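Local coordinates for protein Protease/Reverse transcriptase/ribonuclease H (Eastern chimpanzee simian foamy virus, PDB 7KSF) that probably acts as an aspartic protease, reverse transcriptase and ribonuclease H, cutting viral polyproteins and copying the foamy virus RNA genome into DNA, at residues 237-242 with 302-307; 244-249 with 344-349. The protein carries 1 engineered substitution. One frame throughout, in Å; residues are numbered along the deposited sequence.

Contact 1. Residues 237-242 with 302-307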
ATOM      1  N   THR A 237       6.634   1.045 -19.102  1.00100.74           N
ATOM      2  CA  THR A 237       5.856   1.864 -20.022  1.00 97.99           C
ATOM      3  C   THR A 237       5.097   2.994 -19.343  1.00 93.84           C
ATOM      4  O   THR A 237       4.382   3.732 -20.023  1.00 91.71           O
ATOM      5  CB  THR A 237       4.858   0.989 -20.792  1.00110.34           C
ATOM      6  OG1 THR A 237       4.059   0.256 -19.861  1.00112.68           O
ATOM      7  CG2 THR A 237       5.585   0.014 -21.694  1.00105.81           C
ATOM      8  N   ILE A 238       5.222   3.133 -18.020  1.00 91.87           N
ATOM      9  CA  ILE A 238       4.453   4.141 -17.298  1.00 91.79           C
ATOM     10  C   ILE A 238       4.827   5.536 -17.796  1.00 92.09           C
ATOM     11  O   ILE A 238       5.857   5.746 -18.446  1.00 99.34           O
ATOM     12  CB  ILE A 238       4.674   4.038 -15.783  1.00 92.00           C
ATOM     13  CG1 ILE A 238       6.145   4.304 -15.457  1.00 92.60           C
ATOM     14  CG2 ILE A 238       4.247   2.676 -15.280  1.00 91.67           C
ATOM     15  CD1 ILE A 238       6.462   4.271 -13.995  1.00113.74           C
ATOM     16  N   VAL A 239       3.957   6.500 -17.493  1.00101.80           N
ATOM     17  CA  VAL A 239       4.159   7.900 -17.854  1.00112.63           C
ATOM     18  C   VAL A 239       3.797   8.736 -16.635  1.00103.93           C
ATOM     19  O   VAL A 239       2.614   8.880 -16.311  1.00 95.53           O
ATOM     20  CB  VAL A 239       3.315   8.334 -19.065  1.00117.67           C
ATOM     21  CG1 VAL A 239       3.512   9.829 -19.336  1.00114.18           C
ATOM     22  CG2 VAL A 239       3.668   7.521 -20.293  1.00109.02           C
ATOM     23  N   ARG A 240       4.807   9.328 -15.991  1.00111.43           N
ATOM     24  CA  ARG A 240       4.566  10.168 -14.785  1.00 99.24           C
ATOM     25  C   ARG A 240       4.344  11.626 -15.205  1.00102.83           C
ATOM     26  O   ARG A 240       5.310  12.258 -15.677  1.00100.59           O
ATOM     27  CB  ARG A 240       5.743  10.052 -13.812  1.00 90.72           C
ATOM     28  CG  ARG A 240       5.394   9.383 -12.492  1.00 91.15           C
ATOM     29  CD  ARG A 240       6.493   8.462 -11.999  1.00 92.83           C
ATOM     30  NE  ARG A 240       7.793   8.796 -12.566  1.00 96.82           N
ATOM     31  CZ  ARG A 240       8.923   8.857 -11.871  1.00 93.42           C
ATOM     32  NH1 ARG A 240       8.917   8.604 -10.572  1.00 93.92           N
ATOM     33  NH2 ARG A 240      10.055   9.170 -12.477  1.00102.56           N
ATOM     34  N   GLN A 241       3.115  12.136 -15.039  1.00 92.61           N
ATOM     35  CA  GLN A 241       2.796  13.516 -15.383  1.00 85.70           C
ATOM     36  C   GLN A 241       2.636  14.355 -14.119  1.00 85.48           C
ATOM     37  O   GLN A 241       3.209  14.028 -13.073  1.00 85.96           O
ATOM     38  CB  GLN A 241       1.531  13.581 -16.234  1.00 87.46           C
ATOM     39  CG  GLN A 241       1.590  12.751 -17.513  1.00 84.65           C
ATOM     40  CD  GLN A 241       2.074  13.542 -18.716  1.00 84.57           C
ATOM     41  OE1 GLN A 241       1.327  14.335 -19.289  1.00 83.73           O
ATOM     42  NE2 GLN A 241       3.329  13.334 -19.102  1.00 90.27           N
ATOM     43  N   LYS A 242       1.873  15.448 -14.211  1.00 86.37           N
ATOM     44  CA  LYS A 242       1.739  16.357 -13.077  1.00 86.75           C
ATOM     45  C   LYS A 242       0.995  15.687 -11.928  1.00 82.07           C
ATOM     46  O   LYS A 242       1.557  15.469 -10.849  1.00 82.44           O
ATOM     47  CB  LYS A 242       1.033  17.641 -13.513  1.00 85.60           C
ATOM     48  CG  LYS A 242       0.990  18.713 -12.437  1.00107.96           C
ATOM     49  CD  LYS A 242       0.376  19.996 -12.973  1.00117.03           C
ATOM     50  CE  LYS A 242       0.231  21.063 -11.893  1.00 84.46           C
ATOM     51  NZ  LYS A 242      -0.546  22.233 -12.395  1.00 82.88           N
ATOM     52  N   ILE A 302      -8.282   5.419 -23.104  1.00 92.92           N
ATOM     53  CA  ILE A 302      -7.593   6.483 -22.380  1.00 96.83           C
ATOM     54  C   ILE A 302      -6.161   6.641 -22.881  1.00 96.58           C
ATOM     55  O   ILE A 302      -5.479   5.650 -23.155  1.00106.03           O
ATOM     56  CB  ILE A 302      -7.568   6.206 -20.865  1.00 91.80           C
ATOM     57  CG1 ILE A 302      -8.978   5.892 -20.359  1.00 84.13           C
ATOM     58  CG2 ILE A 302      -6.971   7.388 -20.117  1.00 93.14           C
ATOM     59  CD1 ILE A 302      -9.990   6.977 -20.659  1.00 80.99           C
ATOM     60  N   PRO A 303      -5.704   7.948 -23.008  1.00 88.63           N
ATOM     61  CA  PRO A 303      -4.323   8.057 -23.516  1.00 91.85           C
ATOM     62  C   PRO A 303      -3.270   7.436 -22.605  1.00105.87           C
ATOM     63  O   PRO A 303      -2.377   6.748 -23.102  1.00130.01           O
ATOM     64  CB  PRO A 303      -4.089   9.570 -23.625  1.00 99.50           C
ATOM     65  CG  PRO A 303      -5.441  10.167 -23.764  1.00 88.14           C
ATOM     66  CD  PRO A 303      -6.225   9.370 -22.780  1.00100.70           C
ATOM     67  N   ASN A 304      -3.364   7.668 -21.299  1.00 90.27           N
ATOM     68  CA  ASN A 304      -2.391   7.094 -20.375  1.00 89.12           C
ATOM     69  C   ASN A 304      -3.070   6.290 -19.273  1.00 87.63           C
ATOM     70  O   ASN A 304      -3.893   6.816 -18.526  1.00 91.23           O
ATOM     71  CB  ASN A 304      -1.528   8.196 -19.755  1.00 88.55           C
ATOM     72  CG  ASN A 304      -0.755   8.981 -20.794  1.00 89.94           C
ATOM     73  OD1 ASN A 304      -0.972   8.827 -21.995  1.00112.90           O
ATOM     74  ND2 ASN A 304       0.156   9.832 -20.335  1.00 89.17           N
ATOM     75  N   VAL A 305      -2.712   5.014 -19.176  1.00 93.82           N
ATOM     76  CA  VAL A 305      -3.275   4.140 -18.154  1.00 85.71           C
ATOM     77  C   VAL A 305      -2.394   2.921 -17.911  1.00 94.99           C
ATOM     78  O   VAL A 305      -1.576   2.555 -18.753  1.00110.47           O
ATOM     79  CB  VAL A 305      -4.685   3.654 -18.543  1.00 92.81           C
ATOM     80  CG1 VAL A 305      -4.634   2.816 -19.810  1.00103.00           C
ATOM     81  CG2 VAL A 305      -5.309   2.873 -17.399  1.00 95.57           C
ATOM     82  N   GLN A 306      -2.582   2.286 -16.759  1.00 83.91           N
ATOM     83  CA  GLN A 306      -1.845   1.080 -16.426  1.00 87.36           C
ATOM     84  C   GLN A 306      -2.649   0.355 -15.362  1.00 80.94           C
ATOM     85  O   GLN A 306      -2.978   0.942 -14.333  1.00 79.61           O
ATOM     86  CB  GLN A 306      -0.451   1.423 -15.901  1.00 94.19           C
ATOM     87  CG  GLN A 306       0.407   2.195 -16.891  1.00106.86           C
ATOM     88  CD  GLN A 306       0.629   1.437 -18.184  1.00110.52           C
ATOM     89  OE1 GLN A 306       0.296   0.259 -18.291  1.00110.32           O
ATOM     90  NE2 GLN A 306       1.195   2.115 -19.175  1.00 98.92           N
ATOM     91  N   VAL A 307      -2.971  -0.910 -15.595  1.00 81.29           N
ATOM     92  CA  VAL A 307      -3.748  -1.646 -14.610  1.00 78.70           C
ATOM     93  C   VAL A 307      -3.110  -2.955 -14.164  1.00 78.40           C
ATOM     94  O   VAL A 307      -2.810  -3.823 -14.983  1.00 78.90           O
ATOM     95  CB  VAL A 307      -5.164  -1.948 -15.136  1.00 77.48           C
ATOM     96  CG1 VAL A 307      -5.957  -2.740 -14.106  1.00 96.92           C
ATOM     97  CG2 VAL A 307      -5.881  -0.657 -15.490  1.00 87.14           C
TER

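Contact 2. Residues 244-249 with 344-349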
ATOM      1  N   LYS A 244      -1.266  12.431 -10.304  1.00 78.72           N
ATOM      2  CA  LYS A 244      -1.337  10.980 -10.375  1.00 78.54           C
ATOM      3  C   LYS A 244      -2.514  10.489  -9.542  1.00 75.82           C
ATOM      4  O   LYS A 244      -2.767  11.006  -8.451  1.00 78.52           O
ATOM      5  CB  LYS A 244      -0.035  10.340  -9.887  1.00 86.39           C
ATOM      6  CG  LYS A 244       1.165  10.706 -10.741  1.00 89.66           C
ATOM      7  CD  LYS A 244       2.380  10.988  -9.889  1.00100.81           C
ATOM      8  CE  LYS A 244       3.477  11.641 -10.710  1.00 87.81           C
ATOM      9  NZ  LYS A 244       4.593  12.098  -9.849  1.00 90.33           N
ATOM     10  N   THR A 245      -3.223   9.493 -10.066  1.00 77.08           N
ATOM     11  CA  THR A 245      -4.452   8.998  -9.460  1.00 73.07           C
ATOM     12  C   THR A 245      -4.478   7.480  -9.513  1.00 72.81           C
ATOM     13  O   THR A 245      -4.235   6.890 -10.570  1.00 73.62           O
ATOM     14  CB  THR A 245      -5.685   9.554 -10.178  1.00 72.46           C
ATOM     15  OG1 THR A 245      -5.713  10.981 -10.046  1.00 72.72           O
ATOM     16  CG2 THR A 245      -6.960   8.964  -9.589  1.00 70.10           C
ATOM     17  N   THR A 246      -4.785   6.854  -8.379  1.00 71.06           N
ATOM     18  CA  THR A 246      -4.947   5.413  -8.295  1.00 70.02           C
ATOM     19  C   THR A 246      -6.315   5.093  -7.706  1.00 68.03           C
ATOM     20  O   THR A 246      -6.751   5.732  -6.744  1.00 79.65           O
ATOM     21  CB  THR A 246      -3.841   4.772  -7.451  1.00 72.06           C
ATOM     22  OG1 THR A 246      -4.187   3.413  -7.161  1.00 71.41           O
ATOM     23  CG2 THR A 246      -3.653   5.524  -6.150  1.00 73.16           C
ATOM     24  N   LEU A 247      -6.990   4.108  -8.297  1.00 67.26           N
ATOM     25  CA  LEU A 247      -8.331   3.701  -7.888  1.00 65.03           C
ATOM     26  C   LEU A 247      -8.323   2.215  -7.571  1.00 64.34           C
ATOM     27  O   LEU A 247      -8.055   1.394  -8.451  1.00 78.76           O
ATOM     28  CB  LEU A 247      -9.358   3.991  -8.980  1.00 64.92           C
ATOM     29  CG  LEU A 247      -9.618   5.458  -9.289  1.00 63.82           C
ATOM     30  CD1 LEU A 247     -10.550   5.565 -10.475  1.00 62.29           C
ATOM     31  CD2 LEU A 247     -10.211   6.140  -8.072  1.00 63.11           C
ATOM     32  N   ASP A 248      -8.636   1.872  -6.328  1.00 62.92           N
ATOM     33  CA  ASP A 248      -8.677   0.481  -5.905  1.00 62.27           C
ATOM     34  C   ASP A 248     -10.062  -0.089  -6.180  1.00 60.07           C
ATOM     35  O   ASP A 248     -11.071   0.490  -5.766  1.00 87.52           O
ATOM     36  CB  ASP A 248      -8.333   0.360  -4.421  1.00 62.53           C
ATOM     37  CG  ASP A 248      -8.417  -1.068  -3.919  1.00 62.76           C
ATOM     38  OD1 ASP A 248      -8.228  -2.000  -4.728  1.00 64.18           O
ATOM     39  OD2 ASP A 248      -8.673  -1.255  -2.710  1.00 61.64           O
ATOM     40  N   LEU A 249     -10.107  -1.218  -6.879  1.00 61.68           N
ATOM     41  CA  LEU A 249     -11.371  -1.883  -7.147  1.00 61.41           C
ATOM     42  C   LEU A 249     -11.753  -2.790  -5.980  1.00 65.87           C
ATOM     43  O   LEU A 249     -10.925  -3.150  -5.141  1.00 67.11           O
ATOM     44  CB  LEU A 249     -11.291  -2.684  -8.450  1.00 62.86           C
ATOM     45  CG  LEU A 249     -10.960  -1.854  -9.697  1.00 63.03           C
ATOM     46  CD1 LEU A 249     -10.935  -2.719 -10.949  1.00 66.16           C
ATOM     47  CD2 LEU A 249     -11.938  -0.703  -9.861  1.00 77.10           C
ATOM     48  N   LYS A 344      -8.978   3.113  -0.109  1.00 71.98           N
ATOM     49  CA  LYS A 344      -7.563   3.124  -0.455  1.00 61.61           C
ATOM     50  C   LYS A 344      -7.285   3.844  -1.767  1.00 62.87           C
ATOM     51  O   LYS A 344      -6.141   3.835  -2.236  1.00 74.99           O
ATOM     52  CB  LYS A 344      -7.026   1.690  -0.514  1.00 62.25           C
ATOM     53  CG  LYS A 344      -7.216   0.900   0.775  1.00 61.99           C
ATOM     54  CD  LYS A 344      -6.457   1.534   1.936  1.00 70.28           C
ATOM     55  CE  LYS A 344      -6.587   0.705   3.206  1.00 76.69           C
ATOM     56  NZ  LYS A 344      -5.777   1.265   4.327  1.00 71.46           N
ATOM     57  N   SER A 345      -8.293   4.466  -2.372  1.00 62.37           N
ATOM     58  CA  SER A 345      -8.076   5.192  -3.613  1.00 63.77           C
ATOM     59  C   SER A 345      -7.388   6.527  -3.336  1.00 65.03           C
ATOM     60  O   SER A 345      -7.601   7.156  -2.299  1.00 76.40           O
ATOM     61  CB  SER A 345      -9.402   5.424  -4.334  1.00 62.84           C
ATOM     62  OG  SER A 345     -10.068   4.198  -4.573  1.00 61.60           O
ATOM     63  N   GLU A 346      -6.543   6.942  -4.275  1.00 67.85           N
ATOM     64  CA  GLU A 346      -5.852   8.219  -4.200  1.00 69.65           C
ATOM     65  C   GLU A 346      -6.073   8.953  -5.511  1.00 69.07           C
ATOM     66  O   GLU A 346      -5.785   8.414  -6.583  1.00 69.67           O
ATOM     67  CB  GLU A 346      -4.355   8.038  -3.938  1.00 72.54           C
ATOM     68  CG  GLU A 346      -4.049   7.078  -2.807  1.00 74.68           C
ATOM     69  CD  GLU A 346      -2.568   6.800  -2.663  1.00102.76           C
ATOM     70  OE1 GLU A 346      -1.756   7.614  -3.154  1.00116.31           O
ATOM     71  OE2 GLU A 346      -2.218   5.764  -2.062  1.00101.92           O
ATOM     72  N   ILE A 347      -6.587  10.179  -5.424  1.00 69.27           N
ATOM     73  CA  ILE A 347      -7.008  10.936  -6.594  1.00 69.58           C
ATOM     74  C   ILE A 347      -6.304  12.284  -6.600  1.00 70.91           C
ATOM     75  O   ILE A 347      -6.369  13.030  -5.618  1.00 82.15           O
ATOM     76  CB  ILE A 347      -8.536  11.131  -6.619  1.00 68.21           C
ATOM     77  CG1 ILE A 347      -9.249   9.779  -6.532  1.00 66.91           C
ATOM     78  CG2 ILE A 347      -8.952  11.872  -7.877  1.00 67.65           C
ATOM     79  CD1 ILE A 347     -10.754   9.884  -6.528  1.00 65.40           C
ATOM     80  N   GLY A 348      -5.639  12.595  -7.713  1.00 72.26           N
ATOM     81  CA  GLY A 348      -5.099  13.919  -7.947  1.00 73.12           C
ATOM     82  C   GLY A 348      -4.029  14.358  -6.973  1.00 73.66           C
ATOM     83  O   GLY A 348      -4.104  15.453  -6.408  1.00 79.72           O
ATOM     84  N   GLN A 349      -3.023  13.515  -6.772  1.00 75.15           N
ATOM     85  CA  GLN A 349      -1.913  13.810  -5.880  1.00 77.96           C
ATOM     86  C   GLN A 349      -0.613  13.880  -6.669  1.00 84.92           C
ATOM     87  O   GLN A 349      -0.476  13.261  -7.729  1.00 80.83           O
ATOM     88  CB  GLN A 349      -1.802  12.758  -4.773  1.00 76.63           C
ATOM     89  CG  GLN A 349      -3.024  12.670  -3.877  1.00 74.20           C
ATOM     90  CD  GLN A 349      -2.904  11.570  -2.844  1.00 74.43           C
ATOM     91  OE1 GLN A 349      -3.642  11.543  -1.858  1.00 73.05           O
ATOM     92  NE2 GLN A 349      -1.974  10.652  -3.066  1.00 77.78           N
TER

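Contact 1. Residues 237-242 with 302-307
Q306 and T237 meet with their side chains crossing at about a right angle. Q306 bends at CG (chi2 -60°). This fold carries its amide up to T237, where NE2 comes to 3.5 Å from T237 OG1 and 3.7 Å from T237 O. The hydroxyl of T237 has a hydrogen-bond partner in I234 O, one turn back in helix 231-237. The aliphatic part of Q306 serves a second neighbour. Its CG lies 4.2 Å from I238 CG2, and these two side chains also cross nearly at right angles. I238 offers just that methyl, because the rest of its chain leads off toward K361 and D368.

The second meeting point is V239 with N304. Both CB atoms point across the contact, and the valine runs roughly perpendicular to the asparagine. V239 CG1 is anti to the backbone N (chi1 177°). This branch, with CB behind it, lies against the end of the N304 side chain. Q241 adds a more distant touch to the same asparagine. Q241 N is hydrogen-bonded to S315 OG, which ties this end of the loop to strand 311-316.

The contact thus joins the loop after helix 231-237 to the approach of strand 306-308, in the palm of the polymerase. It lies largely at the surface. No clear hydrogen bond spans the two segments. Carbons of V239 and Q241 meet the end of N304, I238 CG2 meets Q306 CG, and the T237 hydroxyl lies near the Q306 amide. The contact therefore rests mainly on van der Waals touch.

Contact 2. Residues 244-249 with 344-349
T245 faces G348 at a G1 beta bulge in the antiparallel sheet of the polymerase palm. G348, with its positive phi of 63°, and Q349 both lie opposite K244. The register therefore slips by one residue between the hydrogen-bonded pairs K244-Q349 and T246-E346.

The T245 side chain lies at this step. Its CB lies 3.8 Å from E346 O. OG1 sits beside the backbone N (chi1 -63°) and accepts a hydrogen bond of 2.8 Å from G348 N, with an angle of 159° at the hydrogen. The same oxygen is hydrogen-bonded to H322 NE2 of helix 319-336, so the hydroxyl links the bulge to that helix. The other branch, CG2, meets E346 O at 3.3 Å, then packs 3.6 Å from I347 CA and 3.9 Å from I347 CG1. I347 CG1 in turn touches L247 CD2, forming a small apolar patch next to F330 and L326.

T246 and E346 run alongside each other on one face, with T246 CG2 against E346 CB and CG. At the end of the strand nearest D310 and D311, D248 OD2 stands 4.0 Å from K344 CB.

Overall arrangement
Contacts 1 and 2 have centres about 13 Å apart, and all four segments belong to the reverse transcriptase domain. They alternate along the chain: 237-242, 244-249, 302-307, then 344-349. The loop 237-242 runs almost directly into strand 243-249, so one continuous run of chain feeds both contacts. Both reach the same antiparallel sheet, where strand 311-316 pairs with 306-308 and with 243-249. The YVDD sequence of reverse transcriptases (308-311) spans the turn joining strands 306-308 and 311-316. In contact 2, D248 lies beside D310 and D311, so that end is probably near the polymerase site. Contact 1 sits farther off, where the chain enters the strand leading into YVDD.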